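Local structure of conserved hypothetical protein, putative anti-sigma factor (Parabacteroides distasonis, 4M0N) at residues Thr39-Asn44 and Gly66-Asn71. The protein is a membrane protein of the FecR family that probably restrains a sigma factor, here represented by its C-terminal part. The protein carries 1 engineered substitution. Numbering follows the deposited sequence.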
ATOM      1  N   THR A  39      12.417  12.316  -9.414  1.00 20.91           N
ATOM      2  CA  THR A  39      11.288  11.774  -8.697  1.00 19.58           C
ATOM      3  C   THR A  39      11.759  11.028  -7.452  1.00 18.34           C
ATOM      4  O   THR A  39      12.690  10.235  -7.522  1.00 19.75           O
ATOM      5  CB  THR A  39      10.489  10.830  -9.623  1.00 19.31           C
ATOM      6  OG1 THR A  39       9.821  11.611 -10.626  1.00 19.87           O
ATOM      7  CG2 THR A  39       9.479   9.974  -8.815  1.00 18.25           C
ATOM      8  N   VAL A  40      11.108  11.267  -6.323  1.00 18.32           N
ATOM      9  CA  VAL A  40      11.441  10.603  -5.082  1.00 19.54           C
ATOM     10  C   VAL A  40      10.421   9.498  -4.882  1.00 17.24           C
ATOM     11  O   VAL A  40       9.208   9.724  -5.027  1.00 17.42           O
ATOM     12  CB  VAL A  40      11.352  11.565  -3.886  1.00 22.65           C
ATOM     13  CG1 VAL A  40      11.590  10.825  -2.572  1.00 24.66           C
ATOM     14  CG2 VAL A  40      12.404  12.635  -4.048  1.00 25.65           C
ATOM     15  N   VAL A  41      10.912   8.310  -4.601  1.00 15.99           N
ATOM     16  CA  VAL A  41      10.054   7.195  -4.326  1.00 15.80           C
ATOM     17  C   VAL A  41      10.382   6.637  -2.938  1.00 16.58           C
ATOM     18  O   VAL A  41      11.558   6.343  -2.644  1.00 18.66           O
ATOM     19  CB  VAL A  41      10.255   6.038  -5.340  1.00 15.61           C
ATOM     20  CG1 VAL A  41       9.204   4.970  -5.111  1.00 16.06           C
ATOM     21  CG2 VAL A  41      10.245   6.561  -6.802  1.00 17.38           C
ATOM     22  N   HIS A  42       9.372   6.525  -2.100  1.00 15.43           N
ATOM     23  CA  HIS A  42       9.486   5.834  -0.804  1.00 16.53           C
ATOM     24  C   HIS A  42       8.857   4.464  -0.970  1.00 15.30           C
ATOM     25  O   HIS A  42       7.698   4.365  -1.411  1.00 15.57           O
ATOM     26  CB  HIS A  42       8.697   6.561   0.249  1.00 20.20           C
ATOM     27  CG  HIS A  42       9.292   7.852   0.693  1.00 28.80           C
ATOM     28  ND1 HIS A  42       9.221   9.005  -0.059  1.00 34.61           N
ATOM     29  CD2 HIS A  42       9.899   8.192   1.852  1.00 31.69           C
ATOM     30  CE1 HIS A  42       9.801   9.995   0.600  1.00 32.02           C
ATOM     31  NE2 HIS A  42      10.208   9.532   1.768  1.00 33.88           N
ATOM     32  N   LEU A  43       9.612   3.411  -0.621  1.00 14.36           N
ATOM     33  CA  LEU A  43       9.158   2.038  -0.794  0.50 15.15           C
ATOM     34  C   LEU A  43       8.896   1.412   0.557  1.00 15.26           C
ATOM     35  O   LEU A  43       9.753   1.450   1.436  1.00 16.85           O
ATOM     36  CB  LEU A  43      10.209   1.224  -1.530  0.50 16.31           C
ATOM     37  CG  LEU A  43      10.474   1.637  -2.965  0.50 16.26           C
ATOM     38  CD1 LEU A  43      11.527   2.726  -3.038  0.50 16.83           C
ATOM     39  CD2 LEU A  43      10.918   0.390  -3.713  0.50 16.24           C
ATOM     40  N   ASN A  44       7.707   0.833   0.723  1.00 12.86           N
ATOM     41  CA  ASN A  44       7.318   0.206   1.978  1.00 14.61           C
ATOM     42  C   ASN A  44       7.846  -1.226   2.011  1.00 14.15           C
ATOM     43  O   ASN A  44       8.271  -1.773   0.993  1.00 15.00           O
ATOM     44  CB  ASN A  44       5.818   0.237   2.125  1.00 13.18           C
ATOM     45  CG  ASN A  44       5.358   0.104   3.575  1.00 15.05           C
ATOM     46  OD1 ASN A  44       6.194   0.035   4.500  1.00 16.37           O
ATOM     47  ND2 ASN A  44       4.044   0.069   3.777  1.00 16.25           N
ATOM     48  N   GLY A  66       4.084  -4.162  -4.698  1.00 14.13           N
ATOM     49  CA  GLY A  66       4.184  -3.777  -3.285  1.00 12.46           C
ATOM     50  C   GLY A  66       3.559  -2.420  -3.106  1.00 12.68           C
ATOM     51  O   GLY A  66       2.612  -2.081  -3.819  1.00 13.68           O
ATOM     52  N   GLU A  67       4.122  -1.610  -2.212  1.00 12.76           N
ATOM     53  CA  GLU A  67       3.586  -0.279  -1.937  1.00 12.13           C
ATOM     54  C   GLU A  67       4.657   0.763  -1.982  1.00 13.14           C
ATOM     55  O   GLU A  67       5.738   0.580  -1.403  1.00 13.45           O
ATOM     56  CB  GLU A  67       2.884  -0.270  -0.565  1.00 12.30           C
ATOM     57  CG  GLU A  67       2.386   1.145  -0.220  1.00 14.11           C
ATOM     58  CD  GLU A  67       1.536   1.167   1.022  1.00 15.57           C
ATOM     59  OE1 GLU A  67       1.802   0.376   1.992  1.00 16.54           O
ATOM     60  OE2 GLU A  67       0.555   1.960   1.047  1.00 15.55           O
ATOM     61  N   ALA A  68       4.397   1.851  -2.720  1.00 13.78           N
ATOM     62  CA  ALA A  68       5.347   2.946  -2.816  1.00 12.78           C
ATOM     63  C   ALA A  68       4.609   4.253  -2.927  1.00 12.28           C
ATOM     64  O   ALA A  68       3.525   4.315  -3.500  1.00 12.84           O
ATOM     65  CB  ALA A  68       6.237   2.762  -4.043  1.00 13.11           C
ATOM     66  N   PHE A  69       5.240   5.286  -2.380  1.00 13.19           N
ATOM     67  CA  PHE A  69       4.755   6.664  -2.514  1.00 13.53           C
ATOM     68  C   PHE A  69       5.709   7.360  -3.477  1.00 14.31           C
ATOM     69  O   PHE A  69       6.931   7.431  -3.225  1.00 16.14           O
ATOM     70  CB  PHE A  69       4.744   7.351  -1.167  1.00 15.23           C
ATOM     71  CG  PHE A  69       4.224   8.749  -1.236  1.00 15.02           C
ATOM     72  CD1 PHE A  69       2.883   8.970  -1.470  1.00 18.03           C
ATOM     73  CD2 PHE A  69       5.080   9.803  -1.146  1.00 17.86           C
ATOM     74  CE1 PHE A  69       2.387  10.268  -1.573  1.00 19.84           C
ATOM     75  CE2 PHE A  69       4.592  11.105  -1.247  1.00 19.43           C
ATOM     76  CZ  PHE A  69       3.266  11.320  -1.464  1.00 17.70           C
ATOM     77  N   PHE A  70       5.135   7.911  -4.540  1.00 13.70           N
ATOM     78  CA  PHE A  70       5.840   8.630  -5.573  1.00 14.52           C
ATOM     79  C   PHE A  70       5.595  10.139  -5.487  1.00 14.68           C
ATOM     80  O   PHE A  70       4.447  10.573  -5.408  1.00 16.87           O
ATOM     81  CB  PHE A  70       5.336   8.155  -6.930  1.00 15.31           C
ATOM     82  CG  PHE A  70       5.613   6.722  -7.199  1.00 14.29           C
ATOM     83  CD1 PHE A  70       4.760   5.754  -6.711  1.00 14.15           C
ATOM     84  CD2 PHE A  70       6.721   6.347  -7.939  1.00 15.16           C
ATOM     85  CE1 PHE A  70       5.033   4.423  -6.932  1.00 16.60           C
ATOM     86  CE2 PHE A  70       7.011   5.029  -8.166  1.00 15.72           C
ATOM     87  CZ  PHE A  70       6.160   4.063  -7.652  1.00 16.61           C
ATOM     88  N   ASN A  71       6.665  10.923  -5.488  1.00 16.61           N
ATOM     89  CA  ASN A  71       6.527  12.358  -5.658  1.00 17.89           C
ATOM     90  C   ASN A  71       7.192  12.673  -6.982  1.00 18.81           C
ATOM     91  O   ASN A  71       8.410  12.836  -7.056  1.00 18.22           O
ATOM     92  CB  ASN A  71       7.168  13.105  -4.504  1.00 19.50           C
ATOM     93  CG  ASN A  71       6.926  14.599  -4.571  1.00 25.50           C
ATOM     94  OD1 ASN A  71       6.545  15.122  -5.586  1.00 26.61           O
ATOM     95  ND2 ASN A  71       7.191  15.286  -3.481  1.00 34.96           N
TER
HETATM   96  O   HOH W   1       8.243  10.004  -2.305  1.00 33.92           O
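Strands 40-43 and 67-71 run antiparallel, their axes 4.6 Å apart at closest approach, with paired backbone bonds joining Val40 to Asn71 and His42 to Phe69. They are neighbours in an antiparallel sheet of the FecR domain, flanked by strand 31-34 beyond Val41 and strand 94-100 beyond Phe70. On the face shared by Val41, Leu43, Ala68 and Phe70, CG1 of Val41 sits over the Phe70 ring in a CH-pi contact, 4.1 Å from its centroid and offset toward the rim. Val41 CG1 lies anti to the backbone N (chi1 -173°), a setting that also puts it 3.8 Å from Ala68 CB. On the opposite face, beside His42 and Phe69, a water in the plane of the His42 ring sits 2.6 Å from His42 ND1 and donates to Phe69 O at 3.0 Å. Past the strand end, Asn44 N still bonds Glu67 O, and the two side chains extend alongside each other. Asn44 ND2 reaches Glu67 OE1 at 2.9 Å from above the carboxylate plane; Glu67 OE2 is hydrogen-bonded to Asn97 ND2. With an alanine at Asn44, Glu67 OE1 would probably lose its amide partner. Seen from the asparagine, Glu67 OE1 lies almost exactly in the amide plane.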